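Local coordinates for oxidoreductase, NAD-binding/iron-sulfur cluster-binding protein (Nitratireductor pacificus pht-3B, PDB 6ZXU) that probably catalyses the reductive dehalogenation of organohalides, using a bound cobalamin and two 4Fe-4S clusters, at residues C549-A553 with K574-Y578; L677-P681 with P697-S701; V498-G502 with C539-C545. All coordinates share one frame; numbering follows the deposited sequence.

Contacts 1 and 3 each frame one of the two 4Fe-4S clusters of a ferredoxin-like region, and contact 2 packs against contact 1. Helix 544-548 joins C545 of contact 3 to C549 of contact 1, and the centres of these two contacts are 16 Å apart. Cobalamin comes within about 4 Å of the side chains of both C575 and I501, and I501 is also about 5 Å from the cluster of contact 1. Contact 2, centred 14 Å from contact 1, touches it directly: L677 packs on N552, A553 and K574, and R700 NH2 is 3.9 Å from K574 CG. Contacts 2 and 3, with centres 22 Å apart, do not touch.

Contact 1: C549-A553 with K574-Y578; sequences CPCNA and KCTKY. With SF4 (iron/sulfur cluster), chain E.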
ATOM      1  N   CYS A 549      15.227  13.556   8.473  1.00 15.43           N
ATOM      2  CA  CYS A 549      13.841  14.084   8.555  1.00 16.35           C
ATOM      3  C   CYS A 549      13.895  15.603   8.264  1.00 18.10           C
ATOM      4  O   CYS A 549      14.600  16.284   9.010  1.00 13.95           O
ATOM      5  CB  CYS A 549      13.215  13.905   9.980  1.00 17.32           C
ATOM      6  SG  CYS A 549      11.648  14.770  10.203  1.00 15.20           S
ATOM      7  N   PRO A 550      13.163  16.104   7.241  1.00 15.74           N
ATOM      8  CA  PRO A 550      13.208  17.546   6.917  1.00 18.65           C
ATOM      9  C   PRO A 550      12.827  18.491   8.045  1.00 22.39           C
ATOM     10  O   PRO A 550      13.295  19.610   8.044  1.00 22.20           O
ATOM     11  CB  PRO A 550      12.226  17.697   5.782  1.00 18.00           C
ATOM     12  CG  PRO A 550      12.068  16.285   5.224  1.00 18.51           C
ATOM     13  CD  PRO A 550      12.270  15.367   6.352  1.00 15.57           C
ATOM     14  N   CYS A 551      12.100  18.049   9.081  1.00 19.00           N
ATOM     15  CA  CYS A 551      11.735  18.923  10.184  1.00 18.69           C
ATOM     16  C   CYS A 551      12.181  18.453  11.548  1.00 15.91           C
ATOM     17  O   CYS A 551      11.661  18.919  12.512  1.00 17.80           O
ATOM     18  CB  CYS A 551      10.242  19.183  10.186  1.00 19.29           C
ATOM     19  SG  CYS A 551       9.305  17.706  10.541  1.00 18.60           S
ATOM     20  N   ASN A 552      13.184  17.593  11.615  1.00 15.67           N
ATOM     21  CA  ASN A 552      13.764  17.136  12.871  1.00 15.87           C
ATOM     22  C   ASN A 552      12.763  16.572  13.863  1.00 16.46           C
ATOM     23  O   ASN A 552      12.879  16.791  15.063  1.00 14.54           O
ATOM     24  CB  ASN A 552      14.597  18.215  13.546  1.00 21.17           C
ATOM     25  CG  ASN A 552      15.566  18.876  12.579  1.00 24.06           C
ATOM     26  OD1 ASN A 552      16.342  18.202  11.840  1.00 22.95           O
ATOM     27  ND2 ASN A 552      15.463  20.199  12.506  1.00 25.93           N
ATOM     28  N   ALA A 553      11.745  15.874  13.356  1.00 14.88           N
ATOM     29  CA  ALA A 553      10.673  15.402  14.216  1.00 14.72           C
ATOM     30  C   ALA A 553      11.046  14.066  14.876  1.00 14.57           C
ATOM     31  O   ALA A 553      10.452  13.697  15.862  1.00 15.14           O
ATOM     32  CB  ALA A 553       9.391  15.254  13.410  1.00 15.08           C
ATOM     33  N   LYS A 574       5.421  18.718  14.786  1.00 14.89           N
ATOM     34  CA  LYS A 574       6.360  19.105  13.724  1.00 16.08           C
ATOM     35  C   LYS A 574       6.148  18.291  12.449  1.00 15.92           C
ATOM     36  O   LYS A 574       6.005  18.877  11.338  1.00 13.32           O
ATOM     37  CB  LYS A 574       7.781  18.975  14.160  1.00 17.22           C
ATOM     38  CG  LYS A 574       8.185  19.959  15.219  1.00 19.89           C
ATOM     39  CD  LYS A 574       9.682  20.224  15.236  1.00 20.63           C
ATOM     40  CE  LYS A 574      10.404  19.026  15.752  1.00 17.84           C
ATOM     41  NZ  LYS A 574      11.846  19.274  16.061  1.00 17.28           N
ATOM     42  N   CYS A 575       5.976  16.967  12.585  1.00 15.68           N
ATOM     43  CA  CYS A 575       5.718  16.154  11.408  1.00 14.87           C
ATOM     44  C   CYS A 575       4.358  16.526  10.772  1.00 14.69           C
ATOM     45  O   CYS A 575       4.280  16.788   9.534  1.00 13.51           O
ATOM     46  CB  CYS A 575       5.816  14.667  11.717  1.00 14.51           C
ATOM     47  SG  CYS A 575       5.344  13.659  10.335  1.00 14.10           S
ATOM     48  N   THR A 576       3.308  16.700  11.545  1.00 14.15           N
ATOM     49  CA  THR A 576       2.041  17.103  10.941  1.00 14.14           C
ATOM     50  C   THR A 576       2.146  18.401  10.133  1.00 14.48           C
ATOM     51  O   THR A 576       1.674  18.512   8.988  1.00 12.93           O
ATOM     52  CB  THR A 576       0.911  17.269  12.021  1.00 14.02           C
ATOM     53  OG1 THR A 576       0.763  16.039  12.700  1.00 11.68           O
ATOM     54  CG2 THR A 576      -0.415  17.574  11.355  1.00 14.06           C
ATOM     55  N   LYS A 577       2.781  19.421  10.727  1.00 18.05           N
ATOM     56  CA  LYS A 577       2.873  20.709  10.064  1.00 17.75           C
ATOM     57  C   LYS A 577       3.679  20.582   8.767  1.00 18.44           C
ATOM     58  O   LYS A 577       3.279  21.141   7.731  1.00 18.66           O
ATOM     59  CB  LYS A 577       3.528  21.721  10.993  1.00 22.59           C
ATOM     60  CG  LYS A 577       2.524  22.268  11.976  1.00 29.70           C
ATOM     61  CD  LYS A 577       3.186  23.147  13.047  1.00 33.47           C
ATOM     62  CE  LYS A 577       2.121  24.029  13.717  1.00 38.64           C
ATOM     63  NZ  LYS A 577       2.556  24.395  15.084  1.00 45.37           N
ATOM     64  N   TYR A 578       4.789  19.844   8.771  1.00 18.40           N
ATOM     65  CA  TYR A 578       5.548  19.654   7.545  1.00 17.55           C
ATOM     66  C   TYR A 578       4.722  18.933   6.469  1.00 17.79           C
ATOM     67  O   TYR A 578       4.590  19.414   5.348  1.00 16.08           O
ATOM     68  CB  TYR A 578       6.893  18.947   7.800  1.00 18.19           C
ATOM     69  CG  TYR A 578       7.754  18.872   6.568  1.00 18.87           C
ATOM     70  CD1 TYR A 578       8.446  19.983   6.116  1.00 17.53           C
ATOM     71  CD2 TYR A 578       7.817  17.721   5.796  1.00 16.06           C
ATOM     72  CE1 TYR A 578       9.205  19.941   4.941  1.00 20.14           C
ATOM     73  CE2 TYR A 578       8.586  17.673   4.648  1.00 20.54           C
ATOM     74  CZ  TYR A 578       9.296  18.793   4.220  1.00 18.22           C
ATOM     75  OH  TYR A 578      10.049  18.743   3.068  1.00 19.17           O
TER
HETATM   76 FE1  SF4 E 702       7.225  13.176   9.166  1.00 14.59          FE
HETATM   77 FE2  SF4 E 702       8.611  13.304   6.768  1.00 15.43          FE
HETATM   78 FE3  SF4 E 702       8.962  11.109   8.458  1.00 14.06          FE
HETATM   79 FE4  SF4 E 702       9.958  13.584   9.119  1.00 16.30          FE
HETATM   80  S1  SF4 E 702      10.517  12.325   7.398  1.00 17.80           S
HETATM   81  S2  SF4 E 702       8.805  12.154  10.431  1.00 17.65           S
HETATM   82  S3  SF4 E 702       8.345  14.928   8.254  1.00 18.06           S
HETATM   83  S4  SF4 E 702       7.076  11.768   7.478  1.00 17.87           S
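K574 NZ donates to N552 O at 2.9 Å, tying a cysteine-rich loop of the ferredoxin-type dicluster region to helix 572-581. The ammonium approaches from above the carbonyl plane, 62° out of it. A bend at chi3 of K574 turns the chain across the backbone, with CE also packed against the carbonyls of C551 and N552. A 4Fe-4S cluster sits between the two segments: C549 SG binds iron FE4 and C575 SG binds iron FE1, each at 2.3 Å. C588 and C591 complete its set of cysteines.

C549 opens a type I turn that ends at N552, and the turn folds back over its own thiolate. A553 N points almost straight at C549 SG from 3.3 Å, and C551 N reaches the same sulfur at 3.5 Å with a more bent approach. Together with the iron, three groups therefore grip this sulfur. N-H donors of this kind would be expected to withdraw charge from a ligating sulfur and help to tune the cluster's potential.

The Y578 ring packs across P550 and beside the cluster, Y578 CD2 being 3.8 Å from sulfide S3. Its CG lies opposite the backbone N (chi1 -174°), which carries the ring across P550 at about a right angle. P550 CB sits over one ring face, offset toward the rim and 3.9 Å from the centroid of the Y578 ring, a CH-pi contact. The phenol OH is fixed by D441 and R661. The methyl of A553 packs on CB of C575, 4.0 Å between the two CB atoms; the C575 side chain comes close to cobalamin. C551 is not a cluster ligand here: its sulfur lies obliquely beside the Y578 ring, and C551 SG is 3.7 Å from cluster sulfide S3.

Contact 2: L677-P681 with P697-S701; sequences LAMYP and PVDRS
Y680 pushes the hydroxyl end of its ring into the backbone corner where V698 and D699 lead into the N-terminus of helix 700-709, with D699 as the N-cap. Y680 OH lies 3.3 Å from R700 CA, and V698 CG1 comes obliquely against the same end of the ring, 3.4 Å from Y680 CZ. The side chains of Y680 and V698 cross at about a right angle. The rim of the ring faces the backbone: D699 O and R700 CA lie near the ring plane, with D699 O 3.6 Å from Y680 CE1. A678 CB rests over one face of the R700 guanidinium, 3.7 Å from R700 NH1. The R700 chain, extended from CG to NE with CG opposite the backbone N (chi1 -174°), carries that group back alongside the 677-681 loop, where R700 NH1 also comes within 3.9 Å of Y680 OH.

Two acids just before and within helix 572-581 position this first shell: E573 OE1 accepts from Y680 OH and pairs with R700 NH1, while D571 OD2 pairs with R700 NH2 and accepts from A678 N. Each carboxylate oxygen thus joins both segments, a bridge that would be expected to hold the guanidinium in place and favour its positive charge. F317, a cobalamin-binding residue, meets the Y680 ring with the planes at about 45°.

At the helix start, D699 is the centre of an inverse gamma turn, and its carboxylate caps a single backbone N-H, that of G702. The same oxygen, D699 OD1, accepts more weakly from S701 OG at 3.3 Å.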
ATOM      1  N   LEU A 677      11.974  17.504  21.987  1.00 16.51           N
ATOM      2  CA  LEU A 677      10.748  17.287  21.289  1.00 17.47           C
ATOM      3  C   LEU A 677       9.544  17.458  22.260  1.00 16.16           C
ATOM      4  O   LEU A 677       9.691  17.359  23.470  1.00 17.45           O
ATOM      5  CB  LEU A 677      10.770  15.863  20.637  1.00 19.82           C
ATOM      6  CG  LEU A 677      11.935  15.597  19.659  1.00 18.78           C
ATOM      7  CD1 LEU A 677      11.846  14.183  19.195  1.00 19.53           C
ATOM      8  CD2 LEU A 677      11.935  16.526  18.411  1.00 19.70           C
ATOM      9  N   ALA A 678       8.369  17.700  21.679  1.00 16.54           N
ATOM     10  CA  ALA A 678       7.123  17.793  22.422  1.00 15.62           C
ATOM     11  C   ALA A 678       6.334  16.486  22.231  1.00 15.23           C
ATOM     12  O   ALA A 678       6.402  15.864  21.146  1.00 16.99           O
ATOM     13  CB  ALA A 678       6.304  18.956  21.945  1.00 16.32           C
ATOM     14  N   MET A 679       5.714  15.997  23.279  1.00 15.12           N
ATOM     15  CA  MET A 679       4.855  14.815  23.191  1.00 15.29           C
ATOM     16  C   MET A 679       3.449  15.170  23.666  1.00 16.42           C
ATOM     17  O   MET A 679       3.290  16.051  24.482  1.00 16.30           O
ATOM     18  CB  MET A 679       5.394  13.637  23.981  1.00 17.26           C
ATOM     19  CG  MET A 679       5.593  13.900  25.425  1.00 21.06           C
ATOM     20  SD  MET A 679       5.800  12.471  26.466  1.00 23.41           S
ATOM     21  CE  MET A 679       6.927  11.367  25.624  1.00 25.49           C
ATOM     22  N   TYR A 680       2.466  14.453  23.184  1.00 15.17           N
ATOM     23  CA  TYR A 680       1.093  14.795  23.476  1.00 16.62           C
ATOM     24  C   TYR A 680       0.354  13.532  23.902  1.00 17.39           C
ATOM     25  O   TYR A 680      -0.457  12.990  23.144  1.00 14.68           O
ATOM     26  CB  TYR A 680       0.437  15.459  22.295  1.00 16.13           C
ATOM     27  CG  TYR A 680       1.093  16.750  21.936  1.00 17.86           C
ATOM     28  CD1 TYR A 680       0.872  17.884  22.661  1.00 20.22           C
ATOM     29  CD2 TYR A 680       2.059  16.799  20.944  1.00 17.51           C
ATOM     30  CE1 TYR A 680       1.525  19.075  22.386  1.00 20.11           C
ATOM     31  CE2 TYR A 680       2.773  17.973  20.686  1.00 20.57           C
ATOM     32  CZ  TYR A 680       2.481  19.122  21.434  1.00 21.21           C
ATOM     33  OH  TYR A 680       3.153  20.336  21.132  1.00 23.25           O
ATOM     34  N   PRO A 681       0.608  13.091  25.155  1.00 18.95           N
ATOM     35  CA  PRO A 681      -0.163  11.976  25.676  1.00 18.52           C
ATOM     36  C   PRO A 681      -1.570  12.460  25.981  1.00 17.94           C
ATOM     37  O   PRO A 681      -1.825  13.636  25.880  1.00 16.31           O
ATOM     38  CB  PRO A 681       0.603  11.588  26.936  1.00 19.15           C
ATOM     39  CG  PRO A 681       1.262  12.852  27.353  1.00 20.79           C
ATOM     40  CD  PRO A 681       1.587  13.587  26.119  1.00 18.24           C
ATOM     41  N   PRO A 697      -5.963  24.850  20.929  1.00 24.54           N
ATOM     42  CA  PRO A 697      -4.607  25.169  20.438  1.00 24.52           C
ATOM     43  C   PRO A 697      -3.572  24.230  21.029  1.00 25.89           C
ATOM     44  O   PRO A 697      -3.620  23.936  22.237  1.00 25.17           O
ATOM     45  CB  PRO A 697      -4.392  26.590  20.877  1.00 23.49           C
ATOM     46  CG  PRO A 697      -5.812  27.160  20.941  1.00 24.18           C
ATOM     47  CD  PRO A 697      -6.657  26.054  21.494  1.00 25.56           C
ATOM     48  N   VAL A 698      -2.677  23.717  20.179  1.00 24.27           N
ATOM     49  CA  VAL A 698      -1.742  22.718  20.669  1.00 24.19           C
ATOM     50  C   VAL A 698      -0.834  23.367  21.745  1.00 26.97           C
ATOM     51  O   VAL A 698      -0.273  24.439  21.543  1.00 27.35           O
ATOM     52  CB  VAL A 698      -0.928  22.120  19.518  1.00 25.95           C
ATOM     53  CG1 VAL A 698       0.176  21.243  20.058  1.00 31.75           C
ATOM     54  CG2 VAL A 698      -1.795  21.198  18.711  1.00 25.70           C
ATOM     55  N   ASP A 699      -0.664  22.707  22.898  1.00 24.58           N
ATOM     56  CA  ASP A 699       0.131  23.280  23.979  1.00 23.21           C
ATOM     57  C   ASP A 699       1.586  22.854  23.850  1.00 23.45           C
ATOM     58  O   ASP A 699       2.030  21.936  24.524  1.00 23.37           O
ATOM     59  CB  ASP A 699      -0.477  22.860  25.317  1.00 26.27           C
ATOM     60  CG  ASP A 699       0.303  23.415  26.526  1.00 31.73           C
ATOM     61  OD1 ASP A 699       1.250  24.219  26.322  1.00 29.43           O
ATOM     62  OD2 ASP A 699       0.027  22.999  27.709  1.00 35.75           O
ATOM     63  N   ARG A 700       2.347  23.577  23.072  1.00 20.92           N
ATOM     64  CA  ARG A 700       3.702  23.118  22.779  1.00 21.76           C
ATOM     65  C   ARG A 700       4.588  23.260  23.969  1.00 22.41           C
ATOM     66  O   ARG A 700       5.366  22.343  24.275  1.00 21.83           O
ATOM     67  CB  ARG A 700       4.269  23.857  21.570  1.00 25.73           C
ATOM     68  CG  ARG A 700       5.609  23.293  21.179  1.00 25.13           C
ATOM     69  CD  ARG A 700       5.907  23.469  19.716  1.00 26.09           C
ATOM     70  NE  ARG A 700       7.189  22.821  19.437  1.00 26.08           N
ATOM     71  CZ  ARG A 700       7.344  21.578  19.039  1.00 22.16           C
ATOM     72  NH1 ARG A 700       6.299  20.805  18.792  1.00 21.70           N
ATOM     73  NH2 ARG A 700       8.563  21.133  18.884  1.00 21.88           N
ATOM     74  N   SER A 701       4.538  24.361  24.681  1.00 19.71           N
ATOM     75  CA  SER A 701       5.442  24.437  25.842  1.00 22.24           C
ATOM     76  C   SER A 701       5.122  23.321  26.845  1.00 23.69           C
ATOM     77  O   SER A 701       6.033  22.714  27.446  1.00 21.57           O
ATOM     78  CB  SER A 701       5.392  25.812  26.485  1.00 25.60           C
ATOM     79  OG  SER A 701       4.062  25.986  26.734  1.00 32.31           O
TER

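Contact 3: V498-G502 with C539-C545; sequences VSRIG and CNQCRKC. With SF4 (iron/sulfur cluster), chain D.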
ATOM      1  N   VAL A 498       8.487  -1.998  17.131  1.00 13.31           N
ATOM      2  CA  VAL A 498       8.723  -0.581  17.432  1.00 14.89           C
ATOM      3  C   VAL A 498      10.077  -0.130  16.885  1.00 13.88           C
ATOM      4  O   VAL A 498      11.122  -0.739  17.170  1.00 13.10           O
ATOM      5  CB  VAL A 498       8.661  -0.361  18.961  1.00 13.41           C
ATOM      6  CG1 VAL A 498       9.228   0.977  19.395  1.00 16.62           C
ATOM      7  CG2 VAL A 498       7.184  -0.455  19.399  1.00 15.06           C
ATOM      8  N   SER A 499      10.071   0.990  16.125  1.00 15.21           N
ATOM      9  CA  SER A 499      11.254   1.530  15.496  1.00 12.76           C
ATOM     10  C   SER A 499      11.490   2.988  15.952  1.00 12.98           C
ATOM     11  O   SER A 499      10.615   3.644  16.489  1.00 11.48           O
ATOM     12  CB  SER A 499      11.188   1.467  13.986  1.00 12.85           C
ATOM     13  OG  SER A 499      10.391   2.520  13.478  1.00 14.96           O
ATOM     14  N   ARG A 500      12.695   3.470  15.660  1.00 12.71           N
ATOM     15  CA  ARG A 500      13.015   4.872  15.995  1.00 11.90           C
ATOM     16  C   ARG A 500      12.117   5.851  15.266  1.00 11.92           C
ATOM     17  O   ARG A 500      11.763   6.900  15.786  1.00 13.85           O
ATOM     18  CB  ARG A 500      14.497   5.128  15.745  1.00 12.08           C
ATOM     19  CG  ARG A 500      14.911   6.603  15.981  1.00 13.30           C
ATOM     20  CD  ARG A 500      16.417   6.869  15.777  1.00 10.53           C
ATOM     21  NE  ARG A 500      17.211   6.095  16.672  1.00 11.89           N
ATOM     22  CZ  ARG A 500      17.405   6.318  17.962  1.00 12.89           C
ATOM     23  NH1 ARG A 500      16.917   7.439  18.519  1.00 14.27           N
ATOM     24  NH2 ARG A 500      18.158   5.503  18.635  1.00 14.54           N
ATOM     25  N   ILE A 501      11.704   5.562  14.064  1.00 11.81           N
ATOM     26  CA  ILE A 501      10.765   6.457  13.350  1.00 13.79           C
ATOM     27  C   ILE A 501       9.650   6.959  14.218  1.00 17.38           C
ATOM     28  O   ILE A 501       9.387   8.126  14.244  1.00 15.60           O
ATOM     29  CB  ILE A 501      10.259   5.812  12.057  1.00 12.34           C
ATOM     30  CG1 ILE A 501      11.430   5.567  11.136  1.00 12.92           C
ATOM     31  CG2 ILE A 501       9.269   6.679  11.379  1.00 14.71           C
ATOM     32  CD1 ILE A 501      11.113   4.860   9.761  1.00 13.26           C
ATOM     33  N   GLY A 502       9.005   6.085  14.963  1.00 16.16           N
ATOM     34  CA  GLY A 502       8.198   6.514  16.062  1.00 19.82           C
ATOM     35  C   GLY A 502       6.824   5.985  15.987  1.00 19.00           C
ATOM     36  O   GLY A 502       6.469   5.019  16.725  1.00 21.70           O
ATOM     37  N   CYS A 539      18.053  -0.252  15.978  1.00 14.19           N
ATOM     38  CA  CYS A 539      17.659   1.161  16.015  1.00 14.51           C
ATOM     39  C   CYS A 539      18.425   1.876  17.102  1.00 16.10           C
ATOM     40  O   CYS A 539      18.737   3.031  17.015  1.00 13.80           O
ATOM     41  CB  CYS A 539      16.193   1.358  16.276  1.00 14.41           C
ATOM     42  SG  CYS A 539      15.190   1.111  14.870  1.00 13.56           S
ATOM     43  N   ASN A 540      18.823   1.199  18.151  1.00 17.41           N
ATOM     44  CA  ASN A 540      19.583   1.893  19.149  1.00 17.72           C
ATOM     45  C   ASN A 540      20.959   2.410  18.712  1.00 20.97           C
ATOM     46  O   ASN A 540      21.565   3.271  19.310  1.00 23.35           O
ATOM     47  CB  ASN A 540      19.844   1.003  20.306  1.00 22.93           C
ATOM     48  CG  ASN A 540      19.664   1.747  21.525  1.00 36.63           C
ATOM     49  OD1 ASN A 540      18.488   2.184  21.852  1.00 40.22           O
ATOM     50  ND2 ASN A 540      20.796   2.062  22.176  1.00 44.17           N
ATOM     51  N   GLN A 541      21.476   1.828  17.655  1.00 18.53           N
ATOM     52  CA  GLN A 541      22.795   2.150  17.131  1.00 18.07           C
ATOM     53  C   GLN A 541      22.737   2.937  15.831  1.00 17.27           C
ATOM     54  O   GLN A 541      23.760   3.206  15.269  1.00 18.97           O
ATOM     55  CB  GLN A 541      23.582   0.852  16.808  1.00 19.45           C
ATOM     56  CG  GLN A 541      23.825  -0.105  17.919  1.00 22.82           C
ATOM     57  CD  GLN A 541      24.572  -1.319  17.461  1.00 23.71           C
ATOM     58  OE1 GLN A 541      25.721  -1.250  17.055  1.00 25.73           O
ATOM     59  NE2 GLN A 541      23.943  -2.420  17.531  1.00 22.49           N
ATOM     60  N   CYS A 542      21.565   3.200  15.305  1.00 15.85           N
ATOM     61  CA  CYS A 542      21.366   3.868  14.070  1.00 15.23           C
ATOM     62  C   CYS A 542      20.635   5.209  14.324  1.00 19.35           C
ATOM     63  O   CYS A 542      19.886   5.351  15.297  1.00 16.92           O
ATOM     64  CB  CYS A 542      20.530   2.989  13.141  1.00 13.63           C
ATOM     65  SG  CYS A 542      20.174   3.522  11.460  1.00 14.75           S
ATOM     66  N   ARG A 543      20.830   6.181  13.450  1.00 18.05           N
ATOM     67  CA  ARG A 543      20.109   7.464  13.502  1.00 16.90           C
ATOM     68  C   ARG A 543      19.767   7.983  12.164  1.00 15.74           C
ATOM     69  O   ARG A 543      19.530   9.187  12.009  1.00 17.05           O
ATOM     70  CB  ARG A 543      20.928   8.543  14.191  1.00 19.12           C
ATOM     71  CG  ARG A 543      21.405   8.249  15.597  1.00 20.66           C
ATOM     72  CD  ARG A 543      20.271   8.266  16.563  1.00 19.78           C
ATOM     73  NE  ARG A 543      20.710   8.063  17.967  1.00 21.01           N
ATOM     74  CZ  ARG A 543      21.127   6.912  18.497  1.00 24.55           C
ATOM     75  NH1 ARG A 543      21.195   5.804  17.775  1.00 21.01           N
ATOM     76  NH2 ARG A 543      21.481   6.868  19.762  1.00 28.18           N
ATOM     77  N   LYS A 544      19.688   7.135  11.149  1.00 15.94           N
ATOM     78  CA  LYS A 544      19.563   7.643   9.781  1.00 15.01           C
ATOM     79  C   LYS A 544      18.233   8.385   9.529  1.00 14.03           C
ATOM     80  O   LYS A 544      18.200   9.440   8.900  1.00 11.79           O
ATOM     81  CB  LYS A 544      19.841   6.529   8.800  1.00 15.54           C
ATOM     82  CG  LYS A 544      19.848   6.991   7.327  1.00 17.81           C
ATOM     83  CD  LYS A 544      20.616   6.031   6.460  1.00 20.34           C
ATOM     84  CE  LYS A 544      20.563   6.487   5.016  1.00 20.94           C
ATOM     85  NZ  LYS A 544      21.620   5.803   4.205  1.00 22.06           N
ATOM     86  N   CYS A 545      17.110   7.800   9.930  1.00 12.86           N
ATOM     87  CA  CYS A 545      15.818   8.421   9.800  1.00 12.68           C
ATOM     88  C   CYS A 545      15.828   9.770  10.509  1.00 14.07           C
ATOM     89  O   CYS A 545      15.286  10.723   9.959  1.00 14.32           O
ATOM     90  CB  CYS A 545      14.719   7.520  10.365  1.00 10.61           C
ATOM     91  SG  CYS A 545      14.983   6.972  12.123  1.00 13.52           S
TER
HETATM   92 FE1  SF4 D 701      15.553   4.796  11.964  1.00 12.69          FE
HETATM   93 FE2  SF4 D 701      17.882   3.298  11.517  1.00 13.05          FE
HETATM   94 FE3  SF4 D 701      15.558   2.511  10.381  1.00 12.96          FE
HETATM   95 FE4  SF4 D 701      15.797   2.275  13.088  1.00 12.02          FE
HETATM   96  S1  SF4 D 701      17.014   1.269  11.448  1.00 14.73           S
HETATM   97  S2  SF4 D 701      14.086   3.099  11.999  1.00 14.46           S
HETATM   98  S3  SF4 D 701      17.029   4.123  13.431  1.00 13.68           S
HETATM   99  S4  SF4 D 701      16.719   4.416  10.078  1.00 15.42           S
HETATM  100  O   HOH W   1      18.175   4.993  21.413  1.00 23.76           O
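R500 NH2 donates to C539 O at 3.0 Å, with an N-H...O angle of 159°. That oxygen lies in the guanidinium plane, although the nitrogen stands above the carbonyl plane. R500 NE adds two weak bonds, to C539 O and C542 O, and water 1 bridges R500 NH2 to N540 OD1. The backbone takes part as well: R500 N points at C539 SG from 3.5 Å, placing an N-H on a sulfur that already binds iron.

R543 lies flat against the R500 guanidinium, the centres 3.8 Å apart and the planes at 18°. R543 NH1 reaches C542 O at 2.8 Å and also N540 O, while R543 NE donates to F556 O. R500 NH1 in turn bonds S555 O and G557 O. These backbone oxygens probably make the close stacking of two cations tolerable, and would be expected to fix the rotation of both groups.

The aliphatic part of R500 runs along one sulfide of the cluster, R500 CB and CD lying 3.6 and 3.7 Å from S3. Its CG is opposite the backbone N, and a bend at chi3 lets NE and NH2 reach the carbonyls of the 539-543 turn. Beside it, I501 CG1 packs on C545 CB at 3.9 Å and against sulfide S2, while S499 CB lies near S2 and C539 SG. I501 O accepts from cobalamin, so the 498-502 loop lies between the two cofactors.

C539, C542 and C545 bind irons FE4, FE2 and FE1, and C595 probably supplies the fourth ligand. This is the CxxCxxCxxxCP motif of bacterial dicluster ferredoxins, whose last cysteine here, C549, serves the other 4Fe-4S cluster.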